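Local coordinates for probable Ni/Fe-hydrogenase 1 B-type cytochrome subunit (Escherichia coli K-12, PDB 6G94), which probably serves as the membrane-embedded b-type cytochrome of a nickel-iron hydrogenase, binding haem and passing electrons within the inner membrane, at residues C28-I39 / I59-F70; F142-L150 / F160-E168. All coordinates share one frame; numbering follows the deposited sequence.

Contact 1: C28-I39 / I59-F70. With HEM (protoporphyrin IX containing Fe), chain B.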
loop_
_atom_site.group_PDB
_atom_site.type_symbol
_atom_site.label_atom_id
_atom_site.label_comp_id
_atom_site.label_asym_id
_atom_site.label_seq_id
_atom_site.Cartn_x
_atom_site.Cartn_y
_atom_site.Cartn_z
ATOM N N CYS I 28 24.800 -30.907 22.354
ATOM C CA CYS I 28 25.447 -29.699 21.874
ATOM C C CYS I 28 25.666 -29.763 20.381
ATOM O O CYS I 28 25.250 -28.881 19.653
ATOM C CB CYS I 28 26.758 -29.449 22.607
ATOM S SG CYS I 28 26.510 -28.764 24.251
ATOM N N MET I 29 26.302 -30.827 19.932
ATOM C CA MET I 29 26.503 -31.088 18.506
ATOM C C MET I 29 25.215 -30.919 17.696
ATOM O O MET I 29 25.199 -30.192 16.719
ATOM C CB MET I 29 27.083 -32.494 18.295
ATOM C CG MET I 29 27.640 -32.749 16.906
ATOM S SD MET I 29 28.958 -31.589 16.543
ATOM C CE MET I 29 30.300 -32.261 17.517
ATOM N N ALA I 30 24.132 -31.571 18.120
ATOM C CA ALA I 30 22.870 -31.522 17.375
ATOM C C ALA I 30 22.349 -30.098 17.286
ATOM O O ALA I 30 21.683 -29.731 16.320
ATOM C CB ALA I 30 21.823 -32.427 17.998
ATOM N N VAL I 31 22.680 -29.292 18.283
ATOM C CA VAL I 31 22.142 -27.955 18.370
ATOM C C VAL I 31 23.030 -27.003 17.570
ATOM O O VAL I 31 22.526 -26.157 16.824
ATOM C CB VAL I 31 21.977 -27.494 19.845
ATOM C CG1 VAL I 31 21.756 -25.995 19.927
ATOM C CG2 VAL I 31 20.815 -28.220 20.507
ATOM N N LEU I 32 24.347 -27.163 17.703
ATOM C CA LEU I 32 25.298 -26.340 16.970
ATOM C C LEU I 32 25.186 -26.536 15.460
ATOM O O LEU I 32 25.503 -25.631 14.693
ATOM C CB LEU I 32 26.721 -26.628 17.431
ATOM C CG LEU I 32 27.136 -25.991 18.750
ATOM C CD1 LEU I 32 28.247 -26.794 19.383
ATOM C CD2 LEU I 32 27.567 -24.548 18.563
ATOM N N MET I 33 24.717 -27.717 15.047
ATOM C CA MET I 33 24.503 -28.049 13.637
ATOM C C MET I 33 23.201 -27.450 13.134
ATOM O O MET I 33 23.221 -26.584 12.273
ATOM C CB MET I 33 24.493 -29.564 13.438
ATOM C CG MET I 33 25.869 -30.212 13.550
ATOM S SD MET I 33 25.994 -31.923 12.960
ATOM C CE MET I 33 24.413 -32.636 13.439
ATOM N N VAL I 34 22.075 -27.904 13.679
ATOM C CA VAL I 34 20.776 -27.318 13.345
ATOM C C VAL I 34 20.746 -25.770 13.384
ATOM O O VAL I 34 20.158 -25.148 12.497
ATOM C CB VAL I 34 19.667 -27.887 14.241
ATOM C CG1 VAL I 34 18.325 -27.282 13.877
ATOM C CG2 VAL I 34 19.600 -29.383 14.091
ATOM N N THR I 35 21.403 -25.156 14.376
ATOM C CA THR I 35 21.406 -23.678 14.480
ATOM C C THR I 35 22.378 -23.064 13.496
ATOM O O THR I 35 22.012 -22.144 12.760
ATOM C CB THR I 35 21.717 -23.097 15.897
ATOM O OG1 THR I 35 23.006 -23.523 16.348
ATOM C CG2 THR I 35 20.667 -23.493 16.889
ATOM N N GLY I 36 23.612 -23.564 13.486
ATOM C CA GLY I 36 24.640 -23.043 12.591
ATOM C C GLY I 36 24.257 -23.143 11.115
ATOM O O GLY I 36 24.606 -22.275 10.297
ATOM N N TYR I 37 23.534 -24.214 10.776
ATOM C CA TYR I 37 22.973 -24.369 9.445
ATOM C C TYR I 37 22.140 -23.143 9.052
ATOM O O TYR I 37 22.334 -22.586 7.983
ATOM C CB TYR I 37 22.124 -25.645 9.350
ATOM C CG TYR I 37 21.568 -25.862 7.964
ATOM C CD1 TYR I 37 22.414 -26.220 6.912
ATOM C CD2 TYR I 37 20.208 -25.673 7.692
ATOM C CE1 TYR I 37 21.925 -26.397 5.631
ATOM C CE2 TYR I 37 19.710 -25.847 6.408
ATOM C CZ TYR I 37 20.575 -26.211 5.384
ATOM O OH TYR I 37 20.116 -26.388 4.105
ATOM N N PHE I 38 21.225 -22.741 9.934
ATOM C CA PHE I 38 20.306 -21.643 9.682
ATOM C C PHE I 38 20.893 -20.237 9.897
ATOM O O PHE I 38 20.259 -19.243 9.545
ATOM C CB PHE I 38 19.043 -21.838 10.509
ATOM C CG PHE I 38 18.216 -22.987 10.058
ATOM C CD1 PHE I 38 17.860 -23.116 8.729
ATOM C CD2 PHE I 38 17.792 -23.953 10.963
ATOM C CE1 PHE I 38 17.098 -24.194 8.304
ATOM C CE2 PHE I 38 17.027 -25.037 10.550
ATOM C CZ PHE I 38 16.685 -25.160 9.211
ATOM N N ILE I 39 22.097 -20.151 10.454
ATOM C CA ILE I 39 22.817 -18.885 10.467
ATOM C C ILE I 39 23.310 -18.573 9.059
ATOM O O ILE I 39 23.394 -17.422 8.672
ATOM C CB ILE I 39 23.971 -18.892 11.499
ATOM C CG1 ILE I 39 23.388 -18.881 12.930
ATOM C CG2 ILE I 39 24.934 -17.723 11.300
ATOM C CD1 ILE I 39 24.353 -19.264 14.036
ATOM N N ILE I 59 18.427 -17.873 17.579
ATOM C CA ILE I 59 19.197 -18.932 16.956
ATOM C C ILE I 59 20.688 -18.705 17.180
ATOM O O ILE I 59 21.424 -19.626 17.456
ATOM C CB ILE I 59 18.870 -18.988 15.455
ATOM C CG1 ILE I 59 17.489 -19.572 15.251
ATOM C CG2 ILE I 59 19.913 -19.745 14.639
ATOM C CD1 ILE I 59 16.981 -19.315 13.848
ATOM N N ARG I 60 21.117 -17.463 17.050
ATOM C CA ARG I 60 22.522 -17.120 17.208
ATOM C C ARG I 60 22.925 -17.253 18.663
ATOM O O ARG I 60 24.043 -17.598 18.972
ATOM C CB ARG I 60 22.801 -15.708 16.670
ATOM C CG ARG I 60 22.389 -15.494 15.218
ATOM C CD ARG I 60 22.747 -14.128 14.640
ATOM N NE ARG I 60 24.046 -13.645 15.094
ATOM C CZ ARG I 60 24.194 -12.594 15.874
ATOM N NH1 ARG I 60 25.382 -12.221 16.286
ATOM N NH2 ARG I 60 23.130 -11.932 16.242
ATOM N N LEU I 61 21.979 -16.983 19.546
ATOM C CA LEU I 61 22.246 -16.964 20.978
ATOM C C LEU I 61 22.400 -18.398 21.451
ATOM O O LEU I 61 23.361 -18.720 22.156
ATOM C CB LEU I 61 21.105 -16.278 21.734
ATOM C CG LEU I 61 21.091 -16.273 23.271
ATOM C CD1 LEU I 61 20.626 -14.918 23.777
ATOM C CD2 LEU I 61 20.191 -17.362 23.832
ATOM N N ILE I 62 21.433 -19.243 21.069
ATOM C CA ILE I 62 21.449 -20.656 21.367
ATOM C C ILE I 62 22.731 -21.265 20.806
ATOM O O ILE I 62 23.345 -22.101 21.453
ATOM C CB ILE I 62 20.202 -21.345 20.796
ATOM C CG1 ILE I 62 18.953 -20.834 21.507
ATOM C CG2 ILE I 62 20.293 -22.849 20.966
ATOM C CD1 ILE I 62 17.655 -21.330 20.923
ATOM N N HIS I 63 23.154 -20.816 19.629
ATOM C CA HIS I 63 24.391 -21.282 19.025
ATOM C C HIS I 63 25.616 -20.928 19.860
ATOM O O HIS I 63 26.398 -21.793 20.215
ATOM C CB HIS I 63 24.527 -20.749 17.603
ATOM C CG HIS I 63 25.604 -21.421 16.803
ATOM N ND1 HIS I 63 25.405 -22.610 16.141
ATOM C CD2 HIS I 63 26.889 -21.065 16.554
ATOM C CE1 HIS I 63 26.523 -22.962 15.529
ATOM N NE2 HIS I 63 27.439 -22.045 15.763
ATOM N N PHE I 64 25.785 -19.659 20.190
ATOM C CA PHE I 64 27.018 -19.221 20.867
ATOM C C PHE I 64 27.201 -19.881 22.230
ATOM O O PHE I 64 28.325 -20.155 22.663
ATOM C CB PHE I 64 27.051 -17.698 21.024
ATOM C CG PHE I 64 26.828 -16.945 19.746
ATOM C CD1 PHE I 64 27.177 -17.499 18.515
ATOM C CD2 PHE I 64 26.273 -15.672 19.774
ATOM C CE1 PHE I 64 26.958 -16.813 17.335
ATOM C CE2 PHE I 64 26.054 -14.966 18.594
ATOM C CZ PHE I 64 26.399 -15.539 17.373
ATOM N N SER I 65 26.078 -20.147 22.894
ATOM C CA SER I 65 26.100 -20.588 24.276
ATOM C C SER I 65 26.118 -22.120 24.311
ATOM O O SER I 65 26.707 -22.713 25.228
ATOM C CB SER I 65 24.963 -19.935 25.093
ATOM O OG SER I 65 23.694 -20.381 24.679
ATOM N N ALA I 66 25.541 -22.758 23.287
ATOM C CA ALA I 66 25.782 -24.193 23.044
ATOM C C ALA I 66 27.249 -24.430 22.717
ATOM O O ALA I 66 27.832 -25.427 23.102
ATOM C CB ALA I 66 24.890 -24.733 21.941
ATOM N N GLY I 67 27.847 -23.478 22.029
ATOM C CA GLY I 67 29.251 -23.544 21.714
ATOM C C GLY I 67 30.120 -23.317 22.921
ATOM O O GLY I 67 31.267 -23.733 22.939
ATOM N N MET I 68 29.575 -22.645 23.930
ATOM C CA MET I 68 30.278 -22.447 25.194
ATOM C C MET I 68 30.316 -23.766 25.933
ATOM O O MET I 68 31.395 -24.276 26.239
ATOM C CB MET I 68 29.605 -21.360 26.041
ATOM C CG MET I 68 29.762 -19.951 25.484
ATOM S SD MET I 68 31.421 -19.299 25.735
ATOM C CE MET I 68 31.245 -17.605 25.172
ATOM N N VAL I 69 29.128 -24.316 26.188
ATOM C CA VAL I 69 28.972 -25.615 26.863
ATOM C C VAL I 69 29.795 -26.700 26.163
ATOM O O VAL I 69 30.614 -27.376 26.805
ATOM C CB VAL I 69 27.491 -26.056 26.960
ATOM C CG1 VAL I 69 27.387 -27.409 27.647
ATOM C CG2 VAL I 69 26.667 -25.022 27.711
ATOM N N PHE I 70 29.560 -26.850 24.858
ATOM C CA PHE I 70 30.312 -27.769 24.016
ATOM C C PHE I 70 31.808 -27.630 24.219
ATOM O O PHE I 70 32.488 -28.622 24.401
ATOM C CB PHE I 70 29.980 -27.554 22.539
ATOM C CG PHE I 70 30.810 -28.380 21.610
ATOM C CD1 PHE I 70 30.467 -29.711 21.355
ATOM C CD2 PHE I 70 31.940 -27.846 20.996
ATOM C CE1 PHE I 70 31.238 -30.496 20.505
ATOM C CE2 PHE I 70 32.710 -28.618 20.140
ATOM C CZ PHE I 70 32.355 -29.943 19.891
HETATM C CHA HEM B . 28.217 -19.948 12.761
HETATM C CHB HEM B . 28.054 -24.703 13.150
HETATM C CHC HEM B . 30.970 -24.493 16.964
HETATM C CHD HEM B . 30.618 -19.702 16.916
HETATM C C1A HEM B . 28.044 -21.269 12.502
HETATM C C2A HEM B . 27.612 -21.748 11.263
HETATM C C3A HEM B . 27.568 -23.087 11.356
HETATM C C4A HEM B . 27.965 -23.430 12.657
HETATM C CMA HEM B . 27.145 -24.023 10.250
HETATM C CAA HEM B . 27.232 -20.911 10.063
HETATM C CBA HEM B . 28.426 -20.490 9.230
HETATM C CGA HEM B . 27.960 -19.683 8.061
HETATM O O1A HEM B . 27.299 -20.147 7.125
HETATM O O2A HEM B . 28.255 -18.487 8.015
HETATM C C1B HEM B . 28.874 -25.058 14.229
HETATM C C2B HEM B . 29.148 -26.407 14.591
HETATM C C3B HEM B . 29.982 -26.338 15.654
HETATM C C4B HEM B . 30.184 -24.924 15.927
HETATM C CMB HEM B . 28.622 -27.649 13.909
HETATM C CAB HEM B . 30.611 -27.403 16.446
HETATM C CBB HEM B . 30.256 -28.667 16.315
HETATM C C1C HEM B . 31.081 -23.158 17.328
HETATM C C2C HEM B . 31.711 -22.690 18.483
HETATM C C3C HEM B . 31.614 -21.330 18.457
HETATM C C4C HEM B . 30.917 -20.977 17.283
HETATM C CMC HEM B . 32.404 -23.509 19.545
HETATM C CAC HEM B . 32.154 -20.423 19.490
HETATM C CBC HEM B . 31.351 -19.604 20.154
HETATM C C1D HEM B . 29.964 -19.415 15.737
HETATM C C2D HEM B . 29.790 -18.034 15.312
HETATM C C3D HEM B . 29.104 -18.089 14.142
HETATM C C4D HEM B . 28.891 -19.521 13.881
HETATM C CMD HEM B . 30.280 -16.835 16.086
HETATM C CAD HEM B . 28.637 -16.958 13.241
HETATM C CBD HEM B . 27.792 -15.927 13.984
HETATM C CGD HEM B . 27.227 -14.831 13.118
HETATM O O1D HEM B . 27.935 -13.913 12.685
HETATM O O2D HEM B . 26.026 -14.818 12.838
HETATM N NA HEM B . 28.292 -22.310 13.348
HETATM N NB HEM B . 29.501 -24.217 15.047
HETATM N NC HEM B . 30.563 -22.109 16.648
HETATM N ND HEM B . 29.425 -20.272 14.856
HETATM FE FE HEM B . 29.421 -22.118 14.940
#

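Contact 2: F142-L150 / F160-E168. With HEM (protoporphyrin IX containing Fe), chain B.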
loop_
_atom_site.group_PDB
_atom_site.type_symbol
_atom_site.label_atom_id
_atom_site.label_comp_id
_atom_site.label_asym_id
_atom_site.label_seq_id
_atom_site.Cartn_x
_atom_site.Cartn_y
_atom_site.Cartn_z
ATOM N N PHE I 142 38.844 -27.481 15.707
ATOM C CA PHE I 142 38.907 -26.543 14.596
ATOM C C PHE I 142 37.621 -25.712 14.598
ATOM O O PHE I 142 37.663 -24.487 14.444
ATOM C CB PHE I 142 39.112 -27.288 13.263
ATOM C CG PHE I 142 39.195 -26.380 12.063
ATOM C CD1 PHE I 142 40.333 -25.589 11.842
ATOM C CD2 PHE I 142 38.126 -26.289 11.168
ATOM C CE1 PHE I 142 40.405 -24.730 10.753
ATOM C CE2 PHE I 142 38.197 -25.434 10.077
ATOM C CZ PHE I 142 39.338 -24.664 9.865
ATOM N N MET I 143 36.491 -26.384 14.814
ATOM C CA MET I 143 35.192 -25.726 14.945
ATOM C C MET I 143 35.109 -24.753 16.134
ATOM O O MET I 143 34.189 -23.926 16.221
ATOM C CB MET I 143 34.090 -26.777 15.039
ATOM C CG MET I 143 33.831 -27.448 13.717
ATOM S SD MET I 143 33.550 -26.205 12.443
ATOM C CE MET I 143 31.774 -26.053 12.550
ATOM N N ILE I 144 36.083 -24.862 17.038
ATOM C CA ILE I 144 36.153 -24.047 18.242
ATOM C C ILE I 144 37.096 -22.883 17.983
ATOM O O ILE I 144 36.737 -21.729 18.262
ATOM C CB ILE I 144 36.586 -24.870 19.484
ATOM C CG1 ILE I 144 35.393 -25.707 20.006
ATOM C CG2 ILE I 144 37.168 -23.958 20.570
ATOM C CD1 ILE I 144 35.724 -26.741 21.074
ATOM N N ILE I 145 38.284 -23.185 17.450
ATOM C CA ILE I 145 39.249 -22.146 17.093
ATOM C C ILE I 145 38.641 -21.166 16.089
ATOM O O ILE I 145 38.764 -19.959 16.264
ATOM C CB ILE I 145 40.545 -22.738 16.528
ATOM C CG1 ILE I 145 41.239 -23.573 17.583
ATOM C CG2 ILE I 145 41.497 -21.641 16.090
ATOM C CD1 ILE I 145 42.249 -24.525 16.994
ATOM N N THR I 146 37.969 -21.693 15.063
ATOM C CA THR I 146 37.292 -20.868 14.064
ATOM C C THR I 146 36.017 -20.211 14.601
ATOM O O THR I 146 35.774 -19.030 14.345
ATOM C CB THR I 146 36.968 -21.644 12.757
ATOM O OG1 THR I 146 35.953 -22.631 12.981
ATOM C CG2 THR I 146 38.208 -22.299 12.194
ATOM N N GLY I 147 35.204 -20.984 15.326
ATOM C CA GLY I 147 33.951 -20.502 15.906
ATOM C C GLY I 147 34.130 -19.343 16.872
ATOM O O GLY I 147 33.308 -18.424 16.893
ATOM N N PHE I 148 35.218 -19.377 17.650
ATOM C CA PHE I 148 35.530 -18.327 18.619
ATOM C C PHE I 148 36.203 -17.123 18.000
ATOM O O PHE I 148 36.097 -16.013 18.529
ATOM C CB PHE I 148 36.398 -18.858 19.761
ATOM C CG PHE I 148 35.607 -19.321 20.932
ATOM C CD1 PHE I 148 35.003 -18.406 21.769
ATOM C CD2 PHE I 148 35.421 -20.665 21.169
ATOM C CE1 PHE I 148 34.235 -18.819 22.834
ATOM C CE2 PHE I 148 34.660 -21.094 22.237
ATOM C CZ PHE I 148 34.062 -20.166 23.071
ATOM N N ALA I 149 36.894 -17.339 16.895
ATOM C CA ALA I 149 37.526 -16.240 16.178
ATOM C C ALA I 149 36.430 -15.316 15.696
ATOM O O ALA I 149 36.600 -14.114 15.698
ATOM C CB ALA I 149 38.368 -16.737 15.021
ATOM N N LEU I 150 35.306 -15.890 15.284
ATOM C CA LEU I 150 34.142 -15.117 14.901
ATOM C C LEU I 150 33.435 -14.433 16.059
ATOM O O LEU I 150 33.090 -13.270 15.975
ATOM C CB LEU I 150 33.139 -16.001 14.187
ATOM C CG LEU I 150 33.567 -16.574 12.864
ATOM C CD1 LEU I 150 32.491 -17.513 12.358
ATOM C CD2 LEU I 150 33.855 -15.450 11.887
ATOM N N PHE I 160 40.298 -13.861 24.971
ATOM C CA PHE I 160 40.102 -14.287 23.615
ATOM C C PHE I 160 41.155 -13.726 22.722
ATOM O O PHE I 160 41.039 -13.812 21.512
ATOM C CB PHE I 160 38.800 -13.727 23.125
ATOM C CG PHE I 160 37.598 -14.361 23.728
ATOM C CD1 PHE I 160 37.350 -15.700 23.555
ATOM C CD2 PHE I 160 36.673 -13.587 24.420
ATOM C CE1 PHE I 160 36.206 -16.270 24.074
ATOM C CE2 PHE I 160 35.523 -14.146 24.946
ATOM C CZ PHE I 160 35.285 -15.497 24.770
ATOM N N ALA I 161 42.174 -13.138 23.318
ATOM C CA ALA I 161 43.214 -12.470 22.570
ATOM C C ALA I 161 43.901 -13.359 21.542
ATOM O O ALA I 161 44.144 -12.919 20.426
ATOM C CB ALA I 161 44.228 -11.870 23.526
ATOM N N PRO I 162 44.207 -14.606 21.887
ATOM C CA PRO I 162 44.824 -15.471 20.873
ATOM C C PRO I 162 44.033 -15.735 19.597
ATOM O O PRO I 162 44.630 -15.843 18.544
ATOM C CB PRO I 162 45.037 -16.784 21.612
ATOM C CG PRO I 162 44.118 -16.736 22.779
ATOM C CD PRO I 162 44.199 -15.324 23.203
ATOM N N PHE I 163 42.716 -15.842 19.681
ATOM C CA PHE I 163 41.904 -16.091 18.490
ATOM C C PHE I 163 42.043 -15.068 17.384
ATOM O O PHE I 163 41.601 -15.288 16.258
ATOM C CB PHE I 163 40.454 -16.211 18.885
ATOM C CG PHE I 163 40.181 -17.405 19.716
ATOM C CD1 PHE I 163 40.039 -18.647 19.132
ATOM C CD2 PHE I 163 40.100 -17.299 21.089
ATOM C CE1 PHE I 163 39.792 -19.770 19.903
ATOM C CE2 PHE I 163 39.854 -18.419 21.875
ATOM C CZ PHE I 163 39.698 -19.658 21.280
ATOM N N ARG I 164 42.660 -13.947 17.713
ATOM C CA ARG I 164 42.849 -12.875 16.745
ATOM C C ARG I 164 44.147 -13.040 15.973
ATOM O O ARG I 164 44.726 -12.096 15.502
ATOM C CB ARG I 164 42.770 -11.514 17.433
ATOM C CG ARG I 164 41.360 -11.043 17.702
ATOM C CD ARG I 164 41.364 -9.560 18.034
ATOM N NE ARG I 164 41.707 -9.359 19.437
ATOM C CZ ARG I 164 42.480 -8.386 19.896
ATOM N NH1 ARG I 164 43.011 -7.496 19.055
ATOM N NH2 ARG I 164 42.723 -8.314 21.199
ATOM N N TYR I 165 44.601 -14.270 15.889
ATOM C CA TYR I 165 45.698 -14.664 15.038
ATOM C C TYR I 165 45.052 -15.444 13.931
ATOM O O TYR I 165 45.536 -15.452 12.826
ATOM C CB TYR I 165 46.687 -15.552 15.788
ATOM C CG TYR I 165 47.680 -14.800 16.644
ATOM C CD1 TYR I 165 48.874 -14.363 16.115
ATOM C CD2 TYR I 165 47.427 -14.538 17.992
ATOM C CE1 TYR I 165 49.787 -13.682 16.886
ATOM C CE2 TYR I 165 48.336 -13.851 18.772
ATOM C CZ TYR I 165 49.514 -13.428 18.205
ATOM O OH TYR I 165 50.430 -12.742 18.945
ATOM N N VAL I 166 43.947 -16.110 14.245
ATOM C CA VAL I 166 43.185 -16.872 13.281
ATOM C C VAL I 166 42.720 -15.932 12.203
ATOM O O VAL I 166 42.720 -16.280 11.030
ATOM C CB VAL I 166 41.951 -17.499 13.915
ATOM C CG1 VAL I 166 41.159 -18.262 12.872
ATOM C CG2 VAL I 166 42.342 -18.396 15.075
ATOM N N VAL I 167 42.336 -14.735 12.620
ATOM C CA VAL I 167 41.860 -13.731 11.724
ATOM C C VAL I 167 43.004 -13.279 10.828
ATOM O O VAL I 167 42.866 -13.260 9.625
ATOM C CB VAL I 167 41.233 -12.596 12.533
ATOM C CG1 VAL I 167 41.051 -11.338 11.697
ATOM C CG2 VAL I 167 39.907 -13.062 13.088
ATOM N N GLU I 168 44.141 -12.945 11.425
ATOM C CA GLU I 168 45.306 -12.485 10.673
ATOM C C GLU I 168 45.791 -13.553 9.723
ATOM O O GLU I 168 46.265 -13.243 8.637
ATOM C CB GLU I 168 46.429 -12.037 11.606
ATOM C CG GLU I 168 45.956 -11.191 12.771
ATOM C CD GLU I 168 47.074 -10.748 13.696
ATOM O OE1 GLU I 168 48.238 -11.020 13.377
ATOM O OE2 GLU I 168 46.810 -10.123 14.742
HETATM C CHA HEM B . 28.217 -19.948 12.761
HETATM C CHB HEM B . 28.054 -24.703 13.150
HETATM C CHC HEM B . 30.970 -24.493 16.964
HETATM C CHD HEM B . 30.618 -19.702 16.916
HETATM C C1A HEM B . 28.044 -21.269 12.502
HETATM C C2A HEM B . 27.612 -21.748 11.263
HETATM C C3A HEM B . 27.568 -23.087 11.356
HETATM C C4A HEM B . 27.965 -23.430 12.657
HETATM C CMA HEM B . 27.145 -24.023 10.250
HETATM C CAA HEM B . 27.232 -20.911 10.063
HETATM C CBA HEM B . 28.426 -20.490 9.230
HETATM C CGA HEM B . 27.960 -19.683 8.061
HETATM O O1A HEM B . 27.299 -20.147 7.125
HETATM O O2A HEM B . 28.255 -18.487 8.015
HETATM C C1B HEM B . 28.874 -25.058 14.229
HETATM C C2B HEM B . 29.148 -26.407 14.591
HETATM C C3B HEM B . 29.982 -26.338 15.654
HETATM C C4B HEM B . 30.184 -24.924 15.927
HETATM C CMB HEM B . 28.622 -27.649 13.909
HETATM C CAB HEM B . 30.611 -27.403 16.446
HETATM C CBB HEM B . 30.256 -28.667 16.315
HETATM C C1C HEM B . 31.081 -23.158 17.328
HETATM C C2C HEM B . 31.711 -22.690 18.483
HETATM C C3C HEM B . 31.614 -21.330 18.457
HETATM C C4C HEM B . 30.917 -20.977 17.283
HETATM C CMC HEM B . 32.404 -23.509 19.545
HETATM C CAC HEM B . 32.154 -20.423 19.490
HETATM C CBC HEM B . 31.351 -19.604 20.154
HETATM C C1D HEM B . 29.964 -19.415 15.737
HETATM C C2D HEM B . 29.790 -18.034 15.312
HETATM C C3D HEM B . 29.104 -18.089 14.142
HETATM C C4D HEM B . 28.891 -19.521 13.881
HETATM C CMD HEM B . 30.280 -16.835 16.086
HETATM C CAD HEM B . 28.637 -16.958 13.241
HETATM C CBD HEM B . 27.792 -15.927 13.984
HETATM C CGD HEM B . 27.227 -14.831 13.118
HETATM O O1D HEM B . 27.935 -13.913 12.685
HETATM O O2D HEM B . 26.026 -14.818 12.838
HETATM N NA HEM B . 28.292 -22.310 13.348
HETATM N NB HEM B . 29.501 -24.217 15.047
HETATM N NC HEM B . 30.563 -22.109 16.648
HETATM N ND HEM B . 29.425 -20.272 14.856
HETATM FE FE HEM B . 29.421 -22.118 14.940
#

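Contact 1: C28-I39 / I59-F70
The bis-histidine haem site of this b-type cytochrome, in a transmembrane helix bundle, takes one of its two iron ligands from the contact between helices 20-40 and 55-83: H63 NE2 binds the haem iron at 2.1 Å, and H184 supplies the second ligand. The two helical segments run roughly antiparallel, at 140°, with axes 9.0 Å apart. H63 enters the neighbouring helix as a knob among L32, T35, G36 and I39. Its CG stands anti to the backbone N (chi1 -167°), which carries the ring across to helix 20-40 and over the porphyrin. There H63 ND1 donates to T35 OG1 at 2.6 Å, with an N-H...O angle of 161° and the oxygen in the ring plane. T35 OG1 in turn donates to V31 O at 2.7 Å, so the ring's rotation is fixed by a relay ending on a backbone carbonyl; a hydroxyl accepting from ND1 would probably make the imidazole slightly more electron-donating to the iron. Methyl groups clamp the two faces: L32 CD2 lies 3.7 Å from the ring centroid, and I39 CD1 approaches the opposite face. L32 is itself a knob, seated among H63, A66, G67 and F70. G36 lies against the haem, where a CB would clash with porphyrin atom C4A. At the predicted periplasmic end R60 NE donates to haem propionate O2D, while its NH2 forms a salt bridge with an acidic side chain of another protein's chain. Toward the other end, M29 CE rests 3.6 Å from F70 CE1, and C28 CB meets F70 CB at 3.7 Å.

Contact 2: F142-L150 / F160-E168
Aromatic contacts come first: F148, F160 and F163 form a cluster in which F148 is the shared member. The F148 and F160 rings meet rim to rim, with planes at 27° and F148 CD1 3.4 Å from F160 CE1. Against F163 it is the methylene that bears: F148 CB sits over the ring face, 3.6 Å from the centroid and 16° off the normal, a CH-pi contact, while the two rings lie obliquely at 32°. The F148 ring also meets the haem: vinyl atom CAC lies over the centre of one face, with CD2 the nearest ring atom at 3.7 Å. Transmembrane helix 130-151 thus touches the haem through F148, and through F148, I145 and A149 the predicted periplasmic segment leading into the short helix 166-172. Replacing F148 with alanine removes the ring, which would probably leave F160 CE1 and the haem vinyl without their shared aromatic partner and open a gap there. Aliphatic packing continues the interface: I145 CG2 touches V166 CG2 at 3.5 Å, and A149 CB meets V166 CB at 3.8 Å. No hydrogen bond spans the segments; the carbonyl I145 O lies at the edge of the F163 ring, 3.4 Å from CD1.

Contact 1 is the more deeply buried, its centre about 10 Å from that of the chain against 13 Å for the partly buried contact 2, and it buries 718 Å² against 370 Å². It joins two long transmembrane helices, whereas contact 2 sets one such helix against a largely irregular, predicted periplasmic segment. The chemistry follows: contact 1 combines metal ligation and a hydrogen-bonded relay with apolar packing, while contact 2 is aromatic and aliphatic between its segments. They share no helix, but both touch the same haem and each other, F70 CE2 packing on I144 CD1 at 3.7 Å. T146 of contact 2 is also hydrogen-bonded to H184, the other axial ligand.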